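Local coordinates for protein glyoxylate reductase (Paecilomyces sp. J18, PDB 3WNV) that probably reduces glyoxylate to glycolate with a nicotinamide cofactor, as a member of the D-isomer-specific 2-hydroxyacid dehydrogenase family, at residues 130-135 with 144-149; 209-214 with 231-236; 87-92 with 322-327; 165-170 with 190-195. All blocks are in the same frame, centred on the assembly; numbering follows the deposited sequence.

Contact 1 (130-135 with 144-149); sequences AYVPIT and GKTTLG
Two first torsions set this meeting of Val-132 and Pro-133 with Thr-146. Val-132 places CG1 opposite its backbone N (chi1 -179°), which aims that methyl at the 144-149 backbone. Thr-146 turns OG1 to the side of its own N (chi1 -62°), which leaves the hydroxyl oxygen facing Pro-133 CB and CA. Val-132 CG1 then rests 3.6 Å from Thr-146 N and 3.7 Å from Lys-145 C, a methyl set on a peptide unit rather than on a side chain. The proline ring and the threonine side chain cross nearly at right angles. Pro-133 CB lies 3.3 Å from Thr-146 OG1, while Thr-146 CG2 stands farther off, 4.1 Å from Pro-133 CD. The segments share no hydrogen bond, and the 147 Å² they bury come from these three residues with a smaller share from Lys-145. The contact folds the irregular chain after helix 131-138 back along the N-terminal part of that helix, at the surface of the molecule, with Val-132 also touching Pro-284. Thr-146 OG1 spends its polarity on His-143 O within the same loop, so toward the helix it acts as a van der Waals partner, and the join is one of shape rather than of directed bonds.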
# COMPACT_ATOMS: atom_id res chain seq x y z
N ALA A 130 -7.72 -14.57 16.60
CA ALA A 130 -7.62 -15.91 16.03
C ALA A 130 -6.24 -16.55 16.12
O ALA A 130 -6.10 -17.75 15.90
CB ALA A 130 -8.09 -15.91 14.57
N TYR A 131 -5.21 -15.76 16.41
CA TYR A 131 -3.88 -16.35 16.57
C TYR A 131 -3.86 -17.36 17.72
O TYR A 131 -3.14 -18.35 17.68
CB TYR A 131 -2.78 -15.26 16.72
CG TYR A 131 -1.38 -15.86 16.79
CD1 TYR A 131 -0.79 -16.43 15.66
CD2 TYR A 131 -0.66 -15.86 17.98
CE1 TYR A 131 0.52 -17.00 15.73
CE2 TYR A 131 0.63 -16.42 18.07
CZ TYR A 131 1.21 -16.98 16.92
OH TYR A 131 2.47 -17.51 16.99
N VAL A 132 -4.66 -17.11 18.75
CA VAL A 132 -4.74 -18.08 19.84
C VAL A 132 -5.29 -19.45 19.40
O VAL A 132 -4.62 -20.45 19.62
CB VAL A 132 -5.46 -17.49 21.09
CG1 VAL A 132 -5.52 -18.51 22.20
CG2 VAL A 132 -4.70 -16.25 21.54
N PRO A 133 -6.50 -19.51 18.80
CA PRO A 133 -6.97 -20.84 18.37
C PRO A 133 -6.18 -21.45 17.20
O PRO A 133 -6.05 -22.67 17.17
CB PRO A 133 -8.45 -20.59 17.97
CG PRO A 133 -8.53 -19.11 17.70
CD PRO A 133 -7.57 -18.50 18.72
N ILE A 134 -5.60 -20.64 16.31
CA ILE A 134 -4.77 -21.15 15.22
C ILE A 134 -3.58 -21.89 15.81
O ILE A 134 -3.23 -22.97 15.36
CB ILE A 134 -4.27 -20.01 14.33
CG1 ILE A 134 -5.43 -19.50 13.47
CG2 ILE A 134 -3.09 -20.48 13.44
CD1 ILE A 134 -5.16 -18.21 12.78
N THR A 135 -2.95 -21.29 16.81
CA THR A 135 -1.79 -21.90 17.47
C THR A 135 -2.17 -23.11 18.32
O THR A 135 -1.51 -24.16 18.26
CB THR A 135 -1.05 -20.83 18.30
OG1 THR A 135 -0.56 -19.83 17.40
CG2 THR A 135 0.13 -21.45 19.04
N GLY A 144 -7.20 -24.57 23.54
CA GLY A 144 -6.21 -23.89 24.36
C GLY A 144 -6.85 -22.76 25.16
O GLY A 144 -7.92 -22.95 25.76
N LYS A 145 -6.22 -21.59 25.17
CA LYS A 145 -6.77 -20.41 25.86
C LYS A 145 -7.66 -19.52 25.00
O LYS A 145 -7.82 -18.32 25.29
CB LYS A 145 -5.64 -19.54 26.43
CG LYS A 145 -4.84 -20.23 27.58
CD LYS A 145 -5.70 -20.36 28.87
CE LYS A 145 -6.36 -21.75 29.03
NZ LYS A 145 -7.49 -21.79 30.01
N THR A 146 -8.24 -20.08 23.94
CA THR A 146 -9.13 -19.29 23.07
C THR A 146 -10.22 -18.61 23.88
O THR A 146 -10.83 -19.22 24.77
CB THR A 146 -9.79 -20.18 22.02
OG1 THR A 146 -8.77 -20.74 21.21
CG2 THR A 146 -10.74 -19.38 21.14
N THR A 147 -10.46 -17.34 23.60
CA THR A 147 -11.51 -16.60 24.29
C THR A 147 -12.60 -16.33 23.31
O THR A 147 -12.40 -16.49 22.10
CB THR A 147 -11.00 -15.27 24.90
OG1 THR A 147 -10.44 -14.45 23.87
CG2 THR A 147 -9.94 -15.56 25.92
N LEU A 148 -13.79 -15.97 23.81
CA LEU A 148 -14.88 -15.58 22.93
C LEU A 148 -14.55 -14.29 22.16
O LEU A 148 -14.01 -13.32 22.73
CB LEU A 148 -16.18 -15.43 23.73
CG LEU A 148 -16.65 -16.70 24.47
CD1 LEU A 148 -17.89 -16.39 25.32
CD2 LEU A 148 -16.96 -17.84 23.50
N GLY A 149 -14.90 -14.26 20.88
CA GLY A 149 -14.71 -13.08 20.04
C GLY A 149 -16.00 -12.30 19.93
O GLY A 149 -16.95 -12.48 20.71

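Contact 2 (209-214 with 231-236); sequences DVFSLN and AKMKDG
Lys-234 reaches for Asp-209 with an almost straight arm. Its CB heads toward the strand segment, CG lies beside the backbone N, and beyond CG the chain is extended (chi2 -176°), which carries CD, CE and NZ out to the acid past CB and CG, neither of which touches Asp-209. CD is the first atom to arrive, 3.4 Å from Asp-209 OD1, and CE passes the same oxygen at an equal distance. NZ ends the chain with a salt bridge of 2.6 Å to Asp-209 OD1, meeting it on the syn side but 25° out of the carboxylate plane. The second oxygen, OD2, is taken by the backbone N of Thr-156, which ties the acid to the adjoining strand 156-160. Deeper in, Met-233 lies across Phe-211: its CE methyl is 4.0 Å from the ring centroid and 10° off the normal, a CH-pi contact over the middle of one face. Met-233 SD stands above that face too, at 5.0 Å from the centroid, a Met-aromatic contact at longer range. A water donates to Asp-209 O at 2.7 Å and to Gly-236 O at 2.8 Å, bridging the two backbones. The segments join elements of the beta-alpha-beta unit 210-213, 227-232 and 237-241. The chemistry divides by depth: a buried methionine methyl on an aromatic face inside, and beside the strand start an ion pair whose carboxylate is gripped at both oxygens and so probably remains ionised.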
# COMPACT_ATOMS: atom_id res chain seq x y z
N ASP A 209 -16.36 1.01 15.63
CA ASP A 209 -16.01 -0.21 16.37
C ASP A 209 -14.75 -0.88 15.83
O ASP A 209 -13.92 -1.44 16.58
CB ASP A 209 -17.19 -1.18 16.36
CG ASP A 209 -18.39 -0.58 17.03
OD1 ASP A 209 -18.27 -0.28 18.24
OD2 ASP A 209 -19.42 -0.33 16.36
N VAL A 210 -14.63 -0.84 14.51
CA VAL A 210 -13.44 -1.28 13.79
C VAL A 210 -12.97 -0.05 13.02
O VAL A 210 -13.76 0.57 12.27
CB VAL A 210 -13.74 -2.45 12.81
CG1 VAL A 210 -12.52 -2.74 11.91
CG2 VAL A 210 -14.11 -3.73 13.58
N PHE A 211 -11.72 0.32 13.22
CA PHE A 211 -11.19 1.53 12.59
C PHE A 211 -10.14 1.15 11.56
O PHE A 211 -9.12 0.57 11.91
CB PHE A 211 -10.59 2.45 13.67
CG PHE A 211 -10.08 3.76 13.14
CD1 PHE A 211 -8.82 3.85 12.54
CD2 PHE A 211 -10.89 4.91 13.23
CE1 PHE A 211 -8.36 5.08 12.03
CE2 PHE A 211 -10.43 6.12 12.75
CZ PHE A 211 -9.16 6.21 12.14
N SER A 212 -10.33 1.54 10.31
CA SER A 212 -9.36 1.14 9.25
C SER A 212 -8.89 2.33 8.44
O SER A 212 -9.58 3.36 8.35
CB SER A 212 -9.97 0.09 8.32
OG SER A 212 -10.93 0.73 7.48
N LEU A 213 -7.70 2.24 7.85
CA LEU A 213 -7.19 3.41 7.15
C LEU A 213 -6.60 3.09 5.79
O LEU A 213 -5.99 2.04 5.62
CB LEU A 213 -6.18 4.20 8.02
CG LEU A 213 -5.04 3.60 8.87
CD1 LEU A 213 -4.21 4.79 9.42
CD2 LEU A 213 -5.52 2.79 10.05
N ASN A 214 -6.86 3.96 4.82
CA ASN A 214 -6.25 3.87 3.49
C ASN A 214 -5.75 5.23 3.02
O ASN A 214 -6.38 5.88 2.19
CB ASN A 214 -7.24 3.33 2.46
CG ASN A 214 -8.01 2.12 2.96
OD1 ASN A 214 -7.50 0.96 3.02
ND2 ASN A 214 -9.25 2.35 3.33
N ALA A 231 -6.61 7.87 21.99
CA ALA A 231 -7.30 8.18 23.22
C ALA A 231 -8.73 8.61 22.92
O ALA A 231 -9.62 8.45 23.77
CB ALA A 231 -6.55 9.25 24.02
N LYS A 232 -8.96 9.14 21.72
CA LYS A 232 -10.31 9.48 21.27
C LYS A 232 -11.15 8.29 20.83
O LYS A 232 -12.37 8.44 20.72
CB LYS A 232 -10.25 10.49 20.13
CG LYS A 232 -9.88 11.89 20.55
CD LYS A 232 -9.58 12.76 19.32
CE LYS A 232 -9.19 14.16 19.75
NZ LYS A 232 -8.83 15.02 18.58
N MET A 233 -10.54 7.14 20.56
CA MET A 233 -11.32 6.01 20.04
C MET A 233 -12.18 5.39 21.17
O MET A 233 -12.01 5.76 22.35
CB MET A 233 -10.42 4.96 19.39
CG MET A 233 -9.74 5.48 18.13
SD MET A 233 -8.58 4.26 17.53
CE MET A 233 -7.80 5.13 16.14
N LYS A 234 -13.12 4.52 20.81
CA LYS A 234 -13.94 3.76 21.78
C LYS A 234 -13.06 2.84 22.58
O LYS A 234 -12.17 2.23 22.00
CB LYS A 234 -14.89 2.83 21.04
CG LYS A 234 -16.05 3.47 20.36
CD LYS A 234 -16.92 2.39 19.78
CE LYS A 234 -18.29 2.91 19.51
NZ LYS A 234 -19.22 1.75 19.58
N ASP A 235 -13.31 2.67 23.88
CA ASP A 235 -12.67 1.56 24.61
C ASP A 235 -13.01 0.24 23.89
O ASP A 235 -14.18 0.02 23.54
CB ASP A 235 -13.19 1.49 26.06
CG ASP A 235 -12.68 2.62 26.93
OD1 ASP A 235 -11.69 3.30 26.56
OD2 ASP A 235 -13.24 2.82 28.02
N GLY A 236 -12.02 -0.62 23.65
CA GLY A 236 -12.25 -1.88 22.94
C GLY A 236 -12.27 -1.79 21.41
O GLY A 236 -12.69 -2.75 20.73
O HOH W 1 -14.57 -3.02 18.62

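Contact 3 (87-92 with 322-327); sequences AGYDNI and TQVPEQ. With SO4 (sulfate ion), chain C.
Tyr-89, first residue of a type I beta turn running to Ile-92, is met by Val-324, Pro-325 and Glu-326 of the C-terminal loop. Val-324 CG1 covers one face of the ring, 3.7 Å from its centroid and 18° off the normal, a CH-pi contact shifted toward the rim at CZ. The Glu-326 side chain runs head-on toward that of Tyr-89 and brings its carboxylate to the ring edge, and the phenol hydroxyl donates to Glu-326 OE1 at 2.7 Å, using the oxygen's syn lone pair. The two planes stand 64° apart, so the groups do not stack. Pro-325 CD adds a contact of 3.4 Å to Tyr-89 OH.

A second shell surrounds both partners. Tyr-89 holds CG between its backbone N and carbonyl carbon (chi1 42°), which sends the ring across to the other segment, while the turn closes through Ile-92 N to Tyr-89 O. On the other side Gln-327 N bonds Val-324 O, and Gln-323 NE2 donates to Gln-327 OE1 at 3.0 Å from above its carbonyl plane. Val-324 also hydrogen-bonds through its backbone with Ile-104, which ties the C-terminal segment to strand 103-105, outermost in the parallel sheet.

Just before the tyrosine, the loop that follows strand 81-85 binds a sulfate, probably from the crystallisation liquor, which Arg-244 also grips. Two backbone amides and an arginine round one anion are consistent with a place for the carboxylate of an acid substrate, as in relatives. Ala-87 N reaches sulfate O2 at 3.0 Å, and Gly-88 N reaches O3 at 2.8 Å.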
# COMPACT_ATOMS: atom_id res chain seq x y z
N ALA A 87 0.33 0.64 -5.88
CA ALA A 87 -0.68 1.68 -5.79
C ALA A 87 -0.13 2.81 -4.92
O ALA A 87 -0.52 3.95 -5.05
CB ALA A 87 -1.97 1.12 -5.13
N GLY A 88 0.79 2.46 -4.03
CA GLY A 88 1.47 3.47 -3.23
C GLY A 88 2.82 3.75 -3.88
O GLY A 88 3.46 2.84 -4.41
N TYR A 89 3.26 5.00 -3.82
CA TYR A 89 4.56 5.38 -4.44
C TYR A 89 5.28 6.40 -3.57
O TYR A 89 5.83 7.38 -4.06
CB TYR A 89 4.34 5.91 -5.86
CG TYR A 89 3.14 6.83 -6.00
CD1 TYR A 89 1.86 6.31 -6.25
CD2 TYR A 89 3.27 8.22 -5.86
CE1 TYR A 89 0.77 7.13 -6.39
CE2 TYR A 89 2.19 9.05 -6.01
CZ TYR A 89 0.94 8.51 -6.24
OH TYR A 89 -0.13 9.36 -6.35
N ASP A 90 5.27 6.18 -2.25
CA ASP A 90 5.84 7.15 -1.34
C ASP A 90 7.36 7.04 -1.41
O ASP A 90 8.08 7.84 -0.81
CB ASP A 90 5.28 6.99 0.09
CG ASP A 90 5.41 5.58 0.61
OD1 ASP A 90 6.50 5.22 1.12
OD2 ASP A 90 4.43 4.82 0.51
N ASN A 91 7.87 6.08 -2.21
CA ASN A 91 9.33 6.03 -2.47
C ASN A 91 9.76 6.73 -3.78
O ASN A 91 10.91 6.62 -4.24
CB ASN A 91 9.82 4.58 -2.44
CG ASN A 91 8.97 3.68 -3.27
OD1 ASN A 91 8.35 4.13 -4.26
ND2 ASN A 91 8.86 2.43 -2.85
N ILE A 92 8.84 7.48 -4.38
CA ILE A 92 9.20 8.37 -5.48
C ILE A 92 8.88 9.81 -5.08
O ILE A 92 7.78 10.10 -4.60
CB ILE A 92 8.38 8.06 -6.72
CG1 ILE A 92 8.50 6.59 -7.08
CG2 ILE A 92 8.78 8.99 -7.89
CD1 ILE A 92 7.67 6.20 -8.30
N THR A 322 -2.36 5.59 -16.31
CA THR A 322 -2.65 5.90 -14.92
C THR A 322 -1.61 6.82 -14.28
O THR A 322 -0.97 6.46 -13.27
CB THR A 322 -2.74 4.65 -14.08
OG1 THR A 322 -1.56 3.83 -14.26
CG2 THR A 322 -3.99 3.84 -14.45
N GLN A 323 -1.46 7.99 -14.85
CA GLN A 323 -0.55 9.01 -14.30
C GLN A 323 -0.97 9.39 -12.88
O GLN A 323 -2.17 9.50 -12.59
CB GLN A 323 -0.55 10.25 -15.17
CG GLN A 323 0.51 11.28 -14.73
CD GLN A 323 0.67 12.42 -15.72
OE1 GLN A 323 -0.22 12.71 -16.52
NE2 GLN A 323 1.83 13.08 -15.68
N VAL A 324 0.00 9.53 -11.98
CA VAL A 324 -0.29 9.86 -10.58
C VAL A 324 -1.09 11.18 -10.47
O VAL A 324 -0.85 12.12 -11.22
CB VAL A 324 0.99 9.93 -9.75
CG1 VAL A 324 1.67 8.54 -9.68
CG2 VAL A 324 1.97 11.01 -10.28
N PRO A 325 -2.07 11.24 -9.53
CA PRO A 325 -2.96 12.41 -9.45
C PRO A 325 -2.20 13.71 -9.15
O PRO A 325 -2.62 14.76 -9.60
CB PRO A 325 -3.93 12.05 -8.30
CG PRO A 325 -3.29 10.89 -7.57
CD PRO A 325 -2.50 10.16 -8.63
N GLU A 326 -1.08 13.64 -8.42
CA GLU A 326 -0.25 14.85 -8.25
C GLU A 326 0.09 15.58 -9.54
O GLU A 326 0.18 16.82 -9.55
CB GLU A 326 1.04 14.55 -7.49
CG GLU A 326 0.82 14.09 -6.09
CD GLU A 326 0.57 12.59 -5.99
OE1 GLU A 326 0.15 11.98 -6.99
OE2 GLU A 326 0.80 12.02 -4.92
N GLN A 327 0.29 14.85 -10.64
CA GLN A 327 0.72 15.50 -11.86
C GLN A 327 -0.45 15.71 -12.79
O GLN A 327 -0.31 16.32 -13.84
CB GLN A 327 1.79 14.67 -12.60
CG GLN A 327 3.05 14.37 -11.79
CD GLN A 327 4.09 13.65 -12.62
OE1 GLN A 327 3.75 12.75 -13.40
NE2 GLN A 327 5.37 14.05 -12.49
S SO4 C . 1.08 -1.11 -2.72
O1 SO4 C . 1.01 -1.22 -1.27
O2 SO4 C . -0.24 -0.88 -3.31
O3 SO4 C . 1.89 0.11 -3.02
O4 SO4 C . 1.63 -2.32 -3.29

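Contact 4 (165-170 with 190-195); sequences IGREVA and PELEDG
Helix 164-175, which follows the probable glycine-rich turn of the Rossmann-type domain and includes its Gly-166, is joined here to the short helix 190-193 through Arg-167 and Leu-192. The arginine chain bends at chi3 (-66°), and this turns the guanidinium along the leucine. Arg-167 NH1 donates to Leu-192 O at 3.0 Å, with an N-H...O angle of 154°; the donor lies in the carbonyl plane on a lone pair, although the oxygen sits slightly off the guanidinium plane. Leu-192 CD2 lies over one face of that guanidinium, 3.7 Å above its plane and displaced toward the rim. The aliphatic part contributes as well: Arg-167 CD is 3.2 Å from Leu-192 O and 4.0 Å from Asp-194 CB. Leu-192 O lies in the last turn of its short helix, where a positive group may be mildly favoured. Asp-194, which leaves the helix with positive phi, does not pair with Arg-167: Arg-167 NE and Asp-194 OD1 are 5.9 Å apart. That carboxylate forms its salt bridge with Arg-171, one turn further along the longer helix. On its inner side helix 164-175 packs on strand 156-160, Ala-170 against Ile-159 and Val-169 against Leu-157, while Glu-168 leans on helix 112-127; helix 190-193 flanks it at the surface, beyond strand 179-183 in the chain.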
# COMPACT_ATOMS: atom_id res chain seq x y z
N ILE A 165 -9.74 1.16 -2.57
CA ILE A 165 -9.60 0.06 -1.63
C ILE A 165 -10.69 0.11 -0.56
O ILE A 165 -11.31 -0.90 -0.28
CB ILE A 165 -8.23 0.02 -0.97
CG1 ILE A 165 -7.17 -0.35 -2.03
CG2 ILE A 165 -8.21 -1.09 0.09
CD1 ILE A 165 -5.72 -0.02 -1.61
N GLY A 166 -10.94 1.29 -0.02
CA GLY A 166 -11.97 1.43 1.00
C GLY A 166 -13.35 1.03 0.54
O GLY A 166 -14.14 0.48 1.30
N ARG A 167 -13.67 1.33 -0.72
CA ARG A 167 -14.97 0.97 -1.25
C ARG A 167 -15.14 -0.53 -1.33
O ARG A 167 -16.23 -1.05 -1.08
CB ARG A 167 -15.23 1.59 -2.62
CG ARG A 167 -15.83 2.98 -2.60
CD ARG A 167 -16.22 3.41 -4.04
NE ARG A 167 -15.04 3.56 -4.91
CZ ARG A 167 -14.29 4.67 -4.93
NH1 ARG A 167 -14.61 5.67 -4.13
NH2 ARG A 167 -13.22 4.78 -5.72
N GLU A 168 -14.07 -1.24 -1.69
CA GLU A 168 -14.10 -2.70 -1.75
C GLU A 168 -14.13 -3.29 -0.33
O GLU A 168 -14.79 -4.31 -0.10
CB GLU A 168 -12.91 -3.25 -2.52
CG GLU A 168 -12.93 -2.93 -3.98
CD GLU A 168 -14.08 -3.58 -4.75
OE1 GLU A 168 -14.72 -4.54 -4.27
OE2 GLU A 168 -14.33 -3.13 -5.89
N VAL A 169 -13.41 -2.67 0.60
CA VAL A 169 -13.56 -3.11 2.02
C VAL A 169 -15.00 -2.91 2.50
O VAL A 169 -15.60 -3.83 3.10
CB VAL A 169 -12.58 -2.42 2.95
CG1 VAL A 169 -12.86 -2.83 4.41
CG2 VAL A 169 -11.16 -2.79 2.60
N ALA A 170 -15.58 -1.75 2.18
CA ALA A 170 -16.95 -1.44 2.61
C ALA A 170 -17.97 -2.43 2.03
O ALA A 170 -18.89 -2.84 2.73
CB ALA A 170 -17.33 -0.01 2.23
N PRO A 190 -21.88 11.07 -4.33
CA PRO A 190 -22.65 9.92 -3.82
C PRO A 190 -22.27 8.55 -4.41
O PRO A 190 -22.27 7.56 -3.66
CB PRO A 190 -24.10 10.28 -4.19
CG PRO A 190 -24.09 11.79 -4.26
CD PRO A 190 -22.77 12.11 -4.90
N GLU A 191 -21.97 8.47 -5.70
CA GLU A 191 -21.58 7.17 -6.28
C GLU A 191 -20.24 6.68 -5.72
O GLU A 191 -19.99 5.47 -5.67
CB GLU A 191 -21.47 7.22 -7.81
CG GLU A 191 -22.77 7.57 -8.54
CD GLU A 191 -23.85 6.48 -8.45
OE1 GLU A 191 -23.51 5.28 -8.44
OE2 GLU A 191 -25.05 6.84 -8.41
N LEU A 192 -19.35 7.59 -5.36
CA LEU A 192 -18.04 7.18 -4.84
C LEU A 192 -18.11 6.86 -3.35
O LEU A 192 -17.23 6.17 -2.83
CB LEU A 192 -16.97 8.24 -5.11
CG LEU A 192 -16.62 8.48 -6.57
CD1 LEU A 192 -15.50 9.53 -6.71
CD2 LEU A 192 -16.24 7.16 -7.19
N GLU A 193 -19.14 7.38 -2.67
CA GLU A 193 -19.41 7.04 -1.28
C GLU A 193 -19.97 5.64 -1.25
O GLU A 193 -19.77 4.88 -0.29
CB GLU A 193 -20.42 7.98 -0.64
CG GLU A 193 -19.92 9.38 -0.45
CD GLU A 193 -20.82 10.18 0.49
OE1 GLU A 193 -22.06 10.06 0.38
OE2 GLU A 193 -20.27 10.91 1.34
N ASP A 194 -20.69 5.32 -2.32
CA ASP A 194 -21.21 3.97 -2.55
C ASP A 194 -21.98 3.47 -1.32
O ASP A 194 -21.89 2.30 -0.98
CB ASP A 194 -20.05 3.01 -2.92
CG ASP A 194 -20.53 1.71 -3.55
OD1 ASP A 194 -19.92 0.65 -3.30
OD2 ASP A 194 -21.52 1.74 -4.31
N GLY A 195 -22.72 4.35 -0.65
CA GLY A 195 -23.49 3.95 0.52
C GLY A 195 -23.00 4.40 1.90
O GLY A 195 -23.79 4.54 2.83
O HOH W 2 -18.57 0.46 -1.17

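Contacts 1, 2 and 4 all belong to the NAD-binding part of the chain, whereas contact 3 joins segments some 230 residues apart and carries the sulfate. Contacts 2 and 4 touch directly: Asn-214, at the end of the strand segment of contact 2, packs with ND2 3.7 Å from Gly-166 CA, in the first turn of helix 164-175. Contact 3 comes within about 5 Å of contact 4, nearest atoms, with centres 21 Å apart, which sets the helix after the probable glycine-rich turn close to the anion-binding loop, as expected for a probable cofactor and substrate cleft. Contact 1 is remote, its centre about 40 Å from that of contact 3, across the chain's centre.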